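Long-range contacts in pectinesterase inhibitor (Actinidia chinensis, PDB 1XG2), which inhibits pectin methylesterase by forming a complex with it and may be involved in the regulation of fruit ripening: residues L37-I42 against Q88-L93; D43-S48 against D138-V143; K69-T74 against D117-P122; S100-A105 against I146-P151. All coordinates share one frame; numbering follows the deposited sequence.

Interaction 1. Residues L37-I42 against Q88-L93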
loop_
_atom_site.group_PDB
_atom_site.type_symbol
_atom_site.label_atom_id
_atom_site.label_comp_id
_atom_site.label_asym_id
_atom_site.label_seq_id
_atom_site.Cartn_x
_atom_site.Cartn_y
_atom_site.Cartn_z
ATOM N N LEU B 37 -5.089 17.566 21.830
ATOM C CA LEU B 37 -6.179 16.648 21.487
ATOM C C LEU B 37 -5.624 15.519 20.637
ATOM O O LEU B 37 -5.993 14.371 20.838
ATOM C CB LEU B 37 -7.311 17.381 20.763
ATOM C CG LEU B 37 -8.006 18.450 21.610
ATOM C CD1 LEU B 37 -8.949 19.275 20.758
ATOM C CD2 LEU B 37 -8.747 17.820 22.778
ATOM N N GLY B 38 -4.689 15.850 19.737
ATOM C CA GLY B 38 -3.991 14.873 18.911
ATOM C C GLY B 38 -3.267 13.793 19.698
ATOM O O GLY B 38 -3.450 12.607 19.442
ATOM N N GLN B 39 -2.452 14.198 20.666
ATOM C CA GLN B 39 -1.706 13.235 21.471
ATOM C C GLN B 39 -2.652 12.350 22.269
ATOM O O GLN B 39 -2.426 11.156 22.411
ATOM C CB GLN B 39 -0.719 13.930 22.418
ATOM C CG GLN B 39 0.434 14.681 21.731
ATOM C CD GLN B 39 1.479 13.774 21.054
ATOM O OE1 GLN B 39 1.305 12.547 21.014
ATOM N NE2 GLN B 39 2.538 14.356 20.534
ATOM N N PHE B 40 -3.734 12.939 22.760
ATOM C CA PHE B 40 -4.702 12.193 23.548
ATOM C C PHE B 40 -5.356 11.138 22.669
ATOM O O PHE B 40 -5.517 9.978 23.072
ATOM C CB PHE B 40 -5.760 13.146 24.119
ATOM C CG PHE B 40 -6.760 12.474 24.991
ATOM C CD1 PHE B 40 -6.452 12.176 26.309
ATOM C CD2 PHE B 40 -8.002 12.115 24.493
ATOM C CE1 PHE B 40 -7.375 11.535 27.132
ATOM C CE2 PHE B 40 -8.926 11.461 25.311
ATOM C CZ PHE B 40 -8.612 11.184 26.633
ATOM N N SER B 41 -5.703 11.560 21.462
ATOM C CA SER B 41 -6.412 10.701 20.527
ATOM C C SER B 41 -5.506 9.584 20.021
ATOM O O SER B 41 -5.917 8.443 19.854
ATOM C CB SER B 41 -6.884 11.562 19.354
ATOM O OG SER B 41 -8.100 12.344 19.874
ATOM N N ILE B 42 -4.207 9.831 19.846
ATOM C CA ILE B 42 -3.292 8.748 19.471
ATOM C C ILE B 42 -3.220 7.737 20.617
ATOM O O ILE B 42 -3.266 6.546 20.384
ATOM C CB ILE B 42 -1.869 9.275 19.113
ATOM C CG1 ILE B 42 -1.902 10.170 17.881
ATOM C CG2 ILE B 42 -0.904 8.112 18.851
ATOM C CD1 ILE B 42 -0.641 11.032 17.736
ATOM N N GLN B 88 4.898 5.838 16.511
ATOM C CA GLN B 88 5.675 6.807 15.757
ATOM C C GLN B 88 4.884 8.071 15.477
ATOM O O GLN B 88 5.448 9.148 15.399
ATOM C CB GLN B 88 6.143 6.204 14.433
ATOM C CG GLN B 88 7.241 5.170 14.620
ATOM C CD GLN B 88 8.306 5.273 13.560
ATOM O OE1 GLN B 88 8.508 4.326 12.799
ATOM N NE2 GLN B 88 8.998 6.431 13.499
ATOM N N ALA B 89 3.569 7.924 15.334
ATOM C CA ALA B 89 2.675 9.063 15.159
ATOM C C ALA B 89 2.848 10.092 16.276
ATOM O O ALA B 89 2.826 11.289 16.021
ATOM C CB ALA B 89 1.217 8.593 15.093
ATOM N N LYS B 90 3.035 9.641 17.511
ATOM C CA LYS B 90 3.245 10.587 18.618
ATOM C C LYS B 90 4.463 11.495 18.379
ATOM O O LYS B 90 4.414 12.702 18.617
ATOM C CB LYS B 90 3.424 9.855 19.948
ATOM C CG LYS B 90 2.190 9.079 20.419
ATOM C CD LYS B 90 2.315 8.600 21.875
ATOM C CE LYS B 90 2.273 9.756 22.926
ATOM N NZ LYS B 90 1.024 10.604 22.962
ATOM N N GLN B 91 5.563 10.901 17.936
ATOM C CA GLN B 91 6.805 11.652 17.726
ATOM C C GLN B 91 6.654 12.632 16.572
ATOM O O GLN B 91 7.161 13.744 16.618
ATOM C CB GLN B 91 7.973 10.703 17.432
ATOM C CG GLN B 91 8.350 9.736 18.555
ATOM C CD GLN B 91 9.436 8.722 18.114
ATOM O OE1 GLN B 91 10.563 8.743 18.628
ATOM N NE2 GLN B 91 9.095 7.845 17.159
ATOM N N PHE B 92 5.955 12.211 15.521
ATOM C CA PHE B 92 5.721 13.073 14.371
ATOM C C PHE B 92 4.868 14.288 14.765
ATOM O O PHE B 92 5.130 15.417 14.334
ATOM C CB PHE B 92 5.034 12.288 13.232
ATOM C CG PHE B 92 5.933 11.314 12.510
ATOM C CD1 PHE B 92 5.550 9.981 12.362
ATOM C CD2 PHE B 92 7.138 11.724 11.955
ATOM C CE1 PHE B 92 6.362 9.076 11.696
ATOM C CE2 PHE B 92 7.951 10.821 11.267
ATOM C CZ PHE B 92 7.562 9.500 11.142
ATOM N N LEU B 93 3.854 14.066 15.594
ATOM C CA LEU B 93 3.006 15.167 16.046
ATOM C C LEU B 93 3.841 16.176 16.868
ATOM O O LEU B 93 3.741 17.382 16.655
ATOM C CB LEU B 93 1.805 14.634 16.841
ATOM C CG LEU B 93 0.810 15.635 17.439
ATOM C CD1 LEU B 93 0.341 16.659 16.431
ATOM C CD2 LEU B 93 -0.388 14.884 18.039
#

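Interaction 2. Residues D43-S48 against D138-V143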
loop_
_atom_site.group_PDB
_atom_site.type_symbol
_atom_site.label_atom_id
_atom_site.label_comp_id
_atom_site.label_asym_id
_atom_site.label_seq_id
_atom_site.Cartn_x
_atom_site.Cartn_y
_atom_site.Cartn_z
ATOM N N ASP B 43 -3.124 8.224 21.845
ATOM C CA ASP B 43 -3.039 7.355 23.020
ATOM C C ASP B 43 -4.242 6.425 23.096
ATOM O O ASP B 43 -4.087 5.236 23.348
ATOM C CB ASP B 43 -2.962 8.171 24.310
ATOM C CG ASP B 43 -1.610 8.838 24.520
ATOM O OD1 ASP B 43 -0.659 8.637 23.709
ATOM O OD2 ASP B 43 -1.427 9.610 25.484
ATOM N N ILE B 44 -5.429 6.975 22.848
ATOM C CA ILE B 44 -6.667 6.209 22.853
ATOM C C ILE B 44 -6.659 5.142 21.767
ATOM O O ILE B 44 -7.029 3.994 22.019
ATOM C CB ILE B 44 -7.885 7.153 22.643
ATOM C CG1 ILE B 44 -8.080 8.070 23.858
ATOM C CG2 ILE B 44 -9.139 6.359 22.396
ATOM C CD1 ILE B 44 -8.657 7.393 25.060
ATOM N N ALA B 45 -6.246 5.528 20.557
ATOM C CA ALA B 45 -6.203 4.598 19.449
ATOM C C ALA B 45 -5.197 3.475 19.687
ATOM O O ALA B 45 -5.506 2.314 19.434
ATOM C CB ALA B 45 -5.897 5.320 18.158
ATOM N N GLN B 46 -4.003 3.811 20.178
ATOM C CA GLN B 46 -2.993 2.794 20.450
ATOM C C GLN B 46 -3.416 1.799 21.542
ATOM O O GLN B 46 -3.169 0.594 21.431
ATOM C CB GLN B 46 -1.648 3.413 20.842
ATOM C CG GLN B 46 -0.509 2.389 20.680
ATOM C CD GLN B 46 0.861 2.939 21.008
ATOM O OE1 GLN B 46 1.839 2.643 20.307
ATOM N NE2 GLN B 46 0.944 3.724 22.068
ATOM N N ALA B 47 -4.056 2.306 22.588
ATOM C CA ALA B 47 -4.562 1.451 23.669
ATOM C C ALA B 47 -5.613 0.456 23.162
ATOM O O ALA B 47 -5.657 -0.701 23.605
ATOM C CB ALA B 47 -5.131 2.320 24.805
ATOM N N SER B 48 -6.466 0.909 22.246
ATOM C CA SER B 48 -7.461 0.036 21.632
ATOM C C SER B 48 -6.779 -1.046 20.799
ATOM O O SER B 48 -7.109 -2.228 20.919
ATOM C CB SER B 48 -8.421 0.845 20.754
ATOM O OG SER B 48 -9.420 0.009 20.201
ATOM N N ASP B 138 -12.479 3.987 13.713
ATOM C CA ASP B 138 -13.139 5.207 14.197
ATOM C C ASP B 138 -12.168 6.072 15.007
ATOM O O ASP B 138 -12.150 7.305 14.885
ATOM C CB ASP B 138 -14.386 4.851 15.022
ATOM C CG ASP B 138 -15.477 4.188 14.191
ATOM O OD1 ASP B 138 -16.428 3.581 14.763
ATOM O OD2 ASP B 138 -15.475 4.219 12.949
ATOM N N LEU B 139 -11.357 5.428 15.839
ATOM C CA LEU B 139 -10.422 6.133 16.694
ATOM C C LEU B 139 -9.288 6.745 15.895
ATOM O O LEU B 139 -8.870 7.869 16.173
ATOM C CB LEU B 139 -9.848 5.196 17.757
ATOM C CG LEU B 139 -10.894 4.763 18.786
ATOM C CD1 LEU B 139 -10.304 3.780 19.792
ATOM C CD2 LEU B 139 -11.511 5.972 19.462
ATOM N N CYS B 140 -8.796 5.995 14.912
ATOM C CA CYS B 140 -7.712 6.477 14.052
ATOM C C CYS B 140 -8.201 7.644 13.199
ATOM O O CYS B 140 -7.437 8.553 12.857
ATOM C CB CYS B 140 -7.184 5.359 13.171
ATOM S SG CYS B 140 -6.092 4.181 14.010
ATOM N N ASP B 141 -9.485 7.630 12.867
ATOM C CA ASP B 141 -10.070 8.721 12.103
ATOM C C ASP B 141 -10.056 10.046 12.887
ATOM O O ASP B 141 -9.900 11.109 12.296
ATOM C CB ASP B 141 -11.478 8.365 11.666
ATOM C CG ASP B 141 -11.930 9.167 10.483
ATOM O OD1 ASP B 141 -11.117 9.427 9.564
ATOM O OD2 ASP B 141 -13.091 9.559 10.368
ATOM N N ILE B 142 -10.186 9.987 14.211
ATOM C CA ILE B 142 -10.048 11.190 15.026
ATOM C C ILE B 142 -8.644 11.766 14.813
ATOM O O ILE B 142 -8.466 12.959 14.625
ATOM C CB ILE B 142 -10.306 10.923 16.536
ATOM C CG1 ILE B 142 -11.700 10.344 16.781
ATOM C CG2 ILE B 142 -10.234 12.225 17.311
ATOM C CD1 ILE B 142 -11.867 9.742 18.157
ATOM N N VAL B 143 -7.649 10.893 14.830
ATOM C CA VAL B 143 -6.278 11.320 14.640
ATOM C C VAL B 143 -6.086 11.909 13.258
ATOM O O VAL B 143 -5.441 12.932 13.114
ATOM C CB VAL B 143 -5.283 10.156 14.832
ATOM C CG1 VAL B 143 -3.857 10.638 14.610
ATOM C CG2 VAL B 143 -5.435 9.559 16.215
#

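Interaction 3. Residues K69-T74 against D117-P122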
loop_
_atom_site.group_PDB
_atom_site.type_symbol
_atom_site.label_atom_id
_atom_site.label_comp_id
_atom_site.label_asym_id
_atom_site.label_seq_id
_atom_site.Cartn_x
_atom_site.Cartn_y
_atom_site.Cartn_z
ATOM N N LYS B 69 -7.093 -19.782 11.452
ATOM C CA LYS B 69 -5.873 -19.406 12.152
ATOM C C LYS B 69 -5.009 -18.477 11.297
ATOM O O LYS B 69 -4.372 -17.568 11.819
ATOM C CB LYS B 69 -5.068 -20.639 12.538
ATOM C CG LYS B 69 -5.750 -21.491 13.601
ATOM C CD LYS B 69 -4.814 -22.553 14.157
ATOM C CE LYS B 69 -3.873 -21.967 15.204
ATOM N NZ LYS B 69 -2.537 -22.638 15.166
ATOM N N GLY B 70 -4.987 -18.723 9.993
ATOM C CA GLY B 70 -4.251 -17.868 9.067
ATOM C C GLY B 70 -4.855 -16.469 8.985
ATOM O O GLY B 70 -4.132 -15.496 8.817
ATOM N N ARG B 71 -6.177 -16.374 9.083
ATOM C CA ARG B 71 -6.861 -15.084 9.132
ATOM C C ARG B 71 -6.517 -14.330 10.415
ATOM O O ARG B 71 -6.165 -13.132 10.380
ATOM C CB ARG B 71 -8.367 -15.254 8.953
ATOM C CG ARG B 71 -8.718 -15.720 7.565
ATOM C CD ARG B 71 -10.177 -16.058 7.360
ATOM N NE ARG B 71 -10.435 -16.267 5.946
ATOM C CZ ARG B 71 -11.602 -16.096 5.350
ATOM N NH1 ARG B 71 -11.691 -16.285 4.043
ATOM N NH2 ARG B 71 -12.683 -15.773 6.040
ATOM N N TYR B 72 -6.554 -15.027 11.548
ATOM C CA TYR B 72 -6.170 -14.407 12.807
ATOM C C TYR B 72 -4.704 -13.983 12.806
ATOM O O TYR B 72 -4.356 -12.962 13.388
ATOM C CB TYR B 72 -6.392 -15.348 13.981
ATOM C CG TYR B 72 -7.836 -15.653 14.324
ATOM C CD1 TYR B 72 -8.187 -16.897 14.857
ATOM C CD2 TYR B 72 -8.847 -14.697 14.157
ATOM C CE1 TYR B 72 -9.501 -17.191 15.196
ATOM C CE2 TYR B 72 -10.159 -14.982 14.481
ATOM C CZ TYR B 72 -10.486 -16.229 15.012
ATOM O OH TYR B 72 -11.799 -16.508 15.343
ATOM N N GLU B 73 -3.839 -14.769 12.173
ATOM C CA GLU B 73 -2.420 -14.437 12.184
ATOM C C GLU B 73 -2.187 -13.176 11.361
ATOM O O GLU B 73 -1.378 -12.337 11.729
ATOM C CB GLU B 73 -1.548 -15.586 11.686
ATOM C CG GLU B 73 -0.046 -15.298 11.808
ATOM C CD GLU B 73 0.420 -15.012 13.249
ATOM O OE1 GLU B 73 -0.104 -15.646 14.200
ATOM O OE2 GLU B 73 1.321 -14.148 13.446
ATOM N N THR B 74 -2.927 -13.037 10.271
ATOM C CA THR B 74 -2.859 -11.835 9.439
ATOM C C THR B 74 -3.328 -10.626 10.261
ATOM O O THR B 74 -2.690 -9.569 10.274
ATOM C CB THR B 74 -3.731 -12.049 8.190
ATOM O OG1 THR B 74 -3.085 -12.973 7.306
ATOM C CG2 THR B 74 -3.887 -10.780 7.366
ATOM N N ASP B 117 -10.788 -7.163 5.657
ATOM C CA ASP B 117 -10.693 -7.690 4.295
ATOM C C ASP B 117 -10.282 -9.170 4.254
ATOM O O ASP B 117 -10.616 -9.860 3.300
ATOM C CB ASP B 117 -9.660 -6.940 3.477
ATOM C CG ASP B 117 -10.028 -5.489 3.205
ATOM O OD1 ASP B 117 -11.206 -5.097 3.257
ATOM O OD2 ASP B 117 -9.145 -4.673 2.917
ATOM N N SER B 118 -9.553 -9.640 5.264
ATOM C CA SER B 118 -9.078 -11.027 5.300
ATOM C C SER B 118 -10.182 -12.027 5.645
ATOM O O SER B 118 -10.002 -13.239 5.481
ATOM C CB SER B 118 -7.946 -11.175 6.320
ATOM O OG SER B 118 -6.837 -10.354 5.978
ATOM N N PHE B 119 -11.313 -11.525 6.133
ATOM C CA PHE B 119 -12.446 -12.380 6.492
ATOM C C PHE B 119 -13.546 -12.320 5.437
ATOM O O PHE B 119 -14.715 -12.116 5.746
ATOM C CB PHE B 119 -12.985 -11.987 7.862
ATOM C CG PHE B 119 -12.236 -12.607 8.999
ATOM C CD1 PHE B 119 -12.548 -13.888 9.418
ATOM C CD2 PHE B 119 -11.218 -11.916 9.647
ATOM C CE1 PHE B 119 -11.869 -14.481 10.479
ATOM C CE2 PHE B 119 -10.534 -12.502 10.699
ATOM C CZ PHE B 119 -10.861 -13.794 11.118
ATOM N N GLU B 120 -13.171 -12.530 4.186
ATOM C CA GLU B 120 -14.144 -12.501 3.109
ATOM C C GLU B 120 -14.556 -13.924 2.795
ATOM O O GLU B 120 -13.733 -14.769 2.432
ATOM C CB GLU B 120 -13.609 -11.743 1.894
ATOM C CG GLU B 120 -13.793 -10.235 2.074
ATOM C CD GLU B 120 -13.572 -9.436 0.808
ATOM O OE1 GLU B 120 -14.305 -9.662 -0.193
ATOM O OE2 GLU B 120 -12.671 -8.563 0.823
ATOM N N GLY B 121 -15.848 -14.179 2.986
ATOM C CA GLY B 121 -16.404 -15.513 2.922
ATOM C C GLY B 121 -16.099 -16.236 4.218
ATOM O O GLY B 121 -15.476 -15.670 5.106
ATOM N N PRO B 122 -16.555 -17.475 4.341
ATOM C CA PRO B 122 -16.224 -18.305 5.505
ATOM C C PRO B 122 -14.733 -18.674 5.553
ATOM O O PRO B 122 -14.106 -18.745 4.500
ATOM C CB PRO B 122 -17.081 -19.561 5.290
ATOM C CG PRO B 122 -17.291 -19.615 3.810
ATOM C CD PRO B 122 -17.436 -18.175 3.386
#

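Interaction 4. Residues S100-A105 against I146-P151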
loop_
_atom_site.group_PDB
_atom_site.type_symbol
_atom_site.label_atom_id
_atom_site.label_comp_id
_atom_site.label_asym_id
_atom_site.label_seq_id
_atom_site.Cartn_x
_atom_site.Cartn_y
_atom_site.Cartn_z
ATOM N N SER B 100 3.634 13.254 7.954
ATOM C CA SER B 100 3.968 11.918 8.428
ATOM C C SER B 100 2.921 11.415 9.404
ATOM O O SER B 100 2.588 10.241 9.400
ATOM C CB SER B 100 5.356 11.868 9.068
ATOM O OG SER B 100 6.357 12.141 8.102
ATOM N N LEU B 101 2.388 12.305 10.232
ATOM C CA LEU B 101 1.347 11.913 11.176
ATOM C C LEU B 101 0.164 11.323 10.422
ATOM O O LEU B 101 -0.330 10.266 10.795
ATOM C CB LEU B 101 0.899 13.108 12.009
ATOM C CG LEU B 101 -0.388 12.953 12.816
ATOM C CD1 LEU B 101 -0.193 11.908 13.888
ATOM C CD2 LEU B 101 -0.750 14.287 13.435
ATOM N N ASN B 102 -0.273 11.984 9.355
ATOM C CA ASN B 102 -1.414 11.471 8.586
ATOM C C ASN B 102 -1.110 10.076 8.016
ATOM O O ASN B 102 -1.854 9.130 8.240
ATOM C CB ASN B 102 -1.819 12.442 7.477
ATOM C CG ASN B 102 -3.083 12.021 6.790
ATOM O OD1 ASN B 102 -3.148 10.969 6.119
ATOM N ND2 ASN B 102 -4.099 12.835 6.930
ATOM N N ILE B 103 0.026 9.947 7.346
ATOM C CA ILE B 103 0.442 8.683 6.745
ATOM C C ILE B 103 0.463 7.531 7.767
ATOM O O ILE B 103 -0.030 6.431 7.474
ATOM C CB ILE B 103 1.836 8.852 6.098
ATOM C CG1 ILE B 103 1.781 9.851 4.932
ATOM C CG2 ILE B 103 2.397 7.492 5.647
ATOM C CD1 ILE B 103 0.932 9.437 3.777
ATOM N N TYR B 104 1.018 7.770 8.950
ATOM C CA TYR B 104 1.134 6.705 9.936
ATOM C C TYR B 104 -0.221 6.381 10.569
ATOM O O TYR B 104 -0.510 5.211 10.801
ATOM C CB TYR B 104 2.186 7.012 10.996
ATOM C CG TYR B 104 3.592 6.753 10.499
ATOM C CD1 TYR B 104 4.107 7.487 9.434
ATOM C CD2 TYR B 104 4.393 5.753 11.052
ATOM C CE1 TYR B 104 5.389 7.268 8.963
ATOM C CE2 TYR B 104 5.712 5.528 10.568
ATOM C CZ TYR B 104 6.184 6.308 9.528
ATOM O OH TYR B 104 7.451 6.124 9.006
ATOM N N ALA B 105 -1.053 7.392 10.809
ATOM C CA ALA B 105 -2.423 7.135 11.267
ATOM C C ALA B 105 -3.253 6.430 10.198
ATOM O O ALA B 105 -4.086 5.581 10.528
ATOM C CB ALA B 105 -3.117 8.420 11.745
ATOM N N ILE B 146 -7.576 15.448 13.031
ATOM C CA ILE B 146 -6.759 16.414 13.729
ATOM C C ILE B 146 -5.504 16.705 12.888
ATOM O O ILE B 146 -5.108 17.865 12.747
ATOM C CB ILE B 146 -6.434 15.904 15.148
ATOM C CG1 ILE B 146 -7.693 15.926 16.025
ATOM C CG2 ILE B 146 -5.372 16.752 15.811
ATOM C CD1 ILE B 146 -7.501 15.263 17.369
ATOM N N SER B 147 -4.914 15.671 12.287
ATOM C CA SER B 147 -3.715 15.870 11.448
ATOM C C SER B 147 -3.991 16.820 10.270
ATOM O O SER B 147 -3.078 17.528 9.815
ATOM C CB SER B 147 -3.138 14.537 10.931
ATOM O OG SER B 147 -3.891 14.017 9.829
ATOM N N ASN B 148 -5.224 16.836 9.768
ATOM C CA ASN B 148 -5.569 17.724 8.659
ATOM C C ASN B 148 -5.936 19.138 9.118
ATOM O O ASN B 148 -5.807 20.073 8.348
ATOM C CB ASN B 148 -6.691 17.145 7.789
ATOM C CG ASN B 148 -6.310 15.811 7.138
ATOM O OD1 ASN B 148 -5.126 15.536 6.898
ATOM N ND2 ASN B 148 -7.300 14.986 6.864
ATOM N N LEU B 149 -6.390 19.287 10.356
ATOM C CA LEU B 149 -6.688 20.606 10.919
ATOM C C LEU B 149 -5.424 21.359 11.363
ATOM O O LEU B 149 -5.414 22.591 11.387
ATOM C CB LEU B 149 -7.631 20.491 12.114
ATOM C CG LEU B 149 -9.052 20.014 11.842
ATOM C CD1 LEU B 149 -9.752 19.776 13.171
ATOM C CD2 LEU B 149 -9.810 21.022 10.987
ATOM N N LEU B 150 -4.379 20.630 11.736
ATOM C CA LEU B 150 -3.137 21.256 12.199
ATOM C C LEU B 150 -2.509 22.040 11.043
ATOM O O LEU B 150 -2.655 21.626 9.891
ATOM C CB LEU B 150 -2.169 20.200 12.736
ATOM C CG LEU B 150 -2.525 19.755 14.158
ATOM C CD1 LEU B 150 -2.011 18.348 14.450
ATOM C CD2 LEU B 150 -1.993 20.739 15.164
ATOM N N PRO B 151 -1.842 23.160 11.319
ATOM C CA PRO B 151 -1.434 24.078 10.230
ATOM C C PRO B 151 -0.501 23.415 9.211
ATOM O O PRO B 151 -0.962 22.505 8.485
ATOM C CB PRO B 151 -0.729 25.243 10.963
ATOM C CG PRO B 151 -0.415 24.754 12.358
ATOM C CD PRO B 151 -1.409 23.636 12.645
#

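Interaction 1. Residues L37-I42 against Q88-L93
Gln39 and Lys90 mark the closest backbone approach, CA to CA 6.3 Å, of two helix segments that run almost exactly antiparallel (175°) with their axes 9.9 Å apart. Their side chains form a reciprocal pair at one margin of the contact. The Gln39 chain folds at chi2 (-70°), which turns its amide across to the other helix. There NE2 donates to the backbone carbonyl Lys90 O at 3.2 Å, a nearly straight bond (164°) lying close to the amide plane. On the other branch of the amide, OE1 accepts from Lys90 NZ at 2.8 Å, with the ammonium nitrogen well above the carbonyl plane. The two bonds together fix the rotation of the amide. Lys90, curled back at chi3 and chi4, also makes a salt bridge with Asp43, so its ammonium group bridges a carboxylate and an amide oxygen.

Deeper in, Leu93 pushes CD2 against the backbone at Gly38, 3.5 Å from Gly38 C, where no side chain intervenes; the same methyl lies 3.9 Å from Ile42 CD1. Ile42 splits its branches: CD1 reaches Ala89 CB, while CG2 rests 3.6 Å from Lys90 CG. A polar bridge bordering an aliphatic layer here joins the antiparallel neighbours 34-60 and 66-95 of an up-and-down four-helix bundle, the fold of this inhibitor.

Interaction 2. Residues D43-S48 against D138-V143
No ring, amide or carboxylate takes part where Ala45, Ile44 and Ser48 meet Leu139 and Cys140, so there are no faces or edges to assign and the fit rests on methyl groups, methylenes and a sulfur. Leu139 carries most of it. Its CB lies 4.0 Å from Ala45 CB, at the point where the backbones come nearest, and its two methyls spread beyond the alanine over Ile44 and Ser48. CD1 lies 3.6 Å from Ser48 CB, and CD2 is 3.8 Å from Ile44 CG2. With Ile44 CG1 beside the backbone N (chi1 -68°), CG2 is the branch that meets the leucine, and the two side chains cross at about a right angle. Cys140 SG closes the other flank, 4.3 Å from Ala45 CB.

The small Ala45 at the nearest point is consistent with the close axis approach of 8.8 Å, at a crossing angle of -155°; no hydrogen bond links the segments. Helix 34-60 thus packs antiparallel on helix 127-149. On the Cys140 flank helix 98-118 adds Ala108 and Phe109, Val143 continues toward Leu101 and Ala105 of that helix, and Leu18 of helix 16-24 lies against Leu139.

Interaction 3. Residues K69-T74 against D117-P122
Ser118 comes first, its CA 6.0 Å from that of Arg71, the nearest backbone approach of the two segments. Its OG, bonded to the carbonyl of Thr114, lies 3.3 Å from Thr74 CG2, and its carbonyl oxygen sits over one face of the Arg71 guanidinium, too poorly aligned with NE for a hydrogen bond. Thr74 OG1 is hydrogen-bonded to Thr78 OG1 of the pectinesterase chain, so this end of the contact borders the complex interface.

Phe119 then swings its ring back beneath the arginine chain. Arg71 CB lies over the ring face in a CH-pi contact, 3.9 Å from the centroid, while Tyr72 CE2 reaches the ring edge 3.6 Å from Phe119 CZ. The guanidinium itself stands almost perpendicular (82°) to the ring. This is the end of the four-helix bundle where helix 66-95 begins and helix 98-118 finishes, the chain passing on toward helix 127-149.

Glu120 contributes its backbone: Arg71, extended from CG to NE, delivers NH1 to Glu120 O at 3.0 Å in a somewhat bent bond (143°). Gly121 O, in the guanidinium plane, accepts a hydrogen bond from NH2 at 2.9 Å, a straighter one (163°). Pro122 O lies over the guanidinium face opposite Ser118 O, too poorly aligned with NH1 for a hydrogen bond, and NH2 has a further weak bond to Pro123 O.

Interaction 4. Residues S100-A105 against I146-P151
Asn102 and Ser147 bring the two backbones closest, with their CA atoms 5.7 Å apart; segment 100-105 is helical throughout, whereas 146-151 runs out of its helix at Leu150, the first residue to leave helical backbone angles. The side chains divide into a polar and an apolar half. On the polar side, Asn102 has CG anti to its own nitrogen (chi1 -173°), which carries the amide across the gap. Its ND2 lies 2.9 Å from Asn148 OD1 and 3.1 Å from Ser147 OG, and both bonds are weak, the first bent to 120° at the hydrogen. The two asparagine amides are not far from parallel, their planes 23° apart. Ser147 OG, placed between backbone N and carbonyl carbon, also bonds to the carbonyl of Leu144 in the preceding turn.

This pair of helices, 98-118 and 127-149, forms one side of the four-helix bundle, and here that side faces the enzyme. Asn102 OD1 accepts from the backbone N of Ala192 of the pectinesterase chain. Asn190 O of the same chain accepts hydrogen bonds from ND2 of both Asn102 and Asn148, so the weak bond between the two asparagines is part of a network that the enzyme completes.

On the apolar side, Leu101 presses CD2 tightly on Ser147 CB, at 3.5 Å. The same methyl approaches Leu150 CD1 more loosely, at 4.4 Å. Leu101 also touches Ala89 and Ile42, and Leu150 touches Leu93, which carries the packing inward to the other two bundle helices.

Interactions 1 and 4 lie toward one end of the bundle, touch each other, and both touch interaction 2 near its middle, whereas interaction 3 sits on the opposite side of the chain's centre from 1 and 4, with centres about 30 Å from theirs. Interaction 2, centred about 4 Å from the centre of the chain, is purely apolar; interactions 1 and 4, also buried, add polar pairs to aliphatic packing. Partly buried interaction 3 instead relies on backbone carbonyls round an arginine. Helix 34-60 serves interactions 1 and 2, helix 127-149 serves 2 and 4, helix 66-95 serves 1 and 3, and helix 98-118 serves 3 and 4. Ser41 packs on Ile142 between 1 and 2.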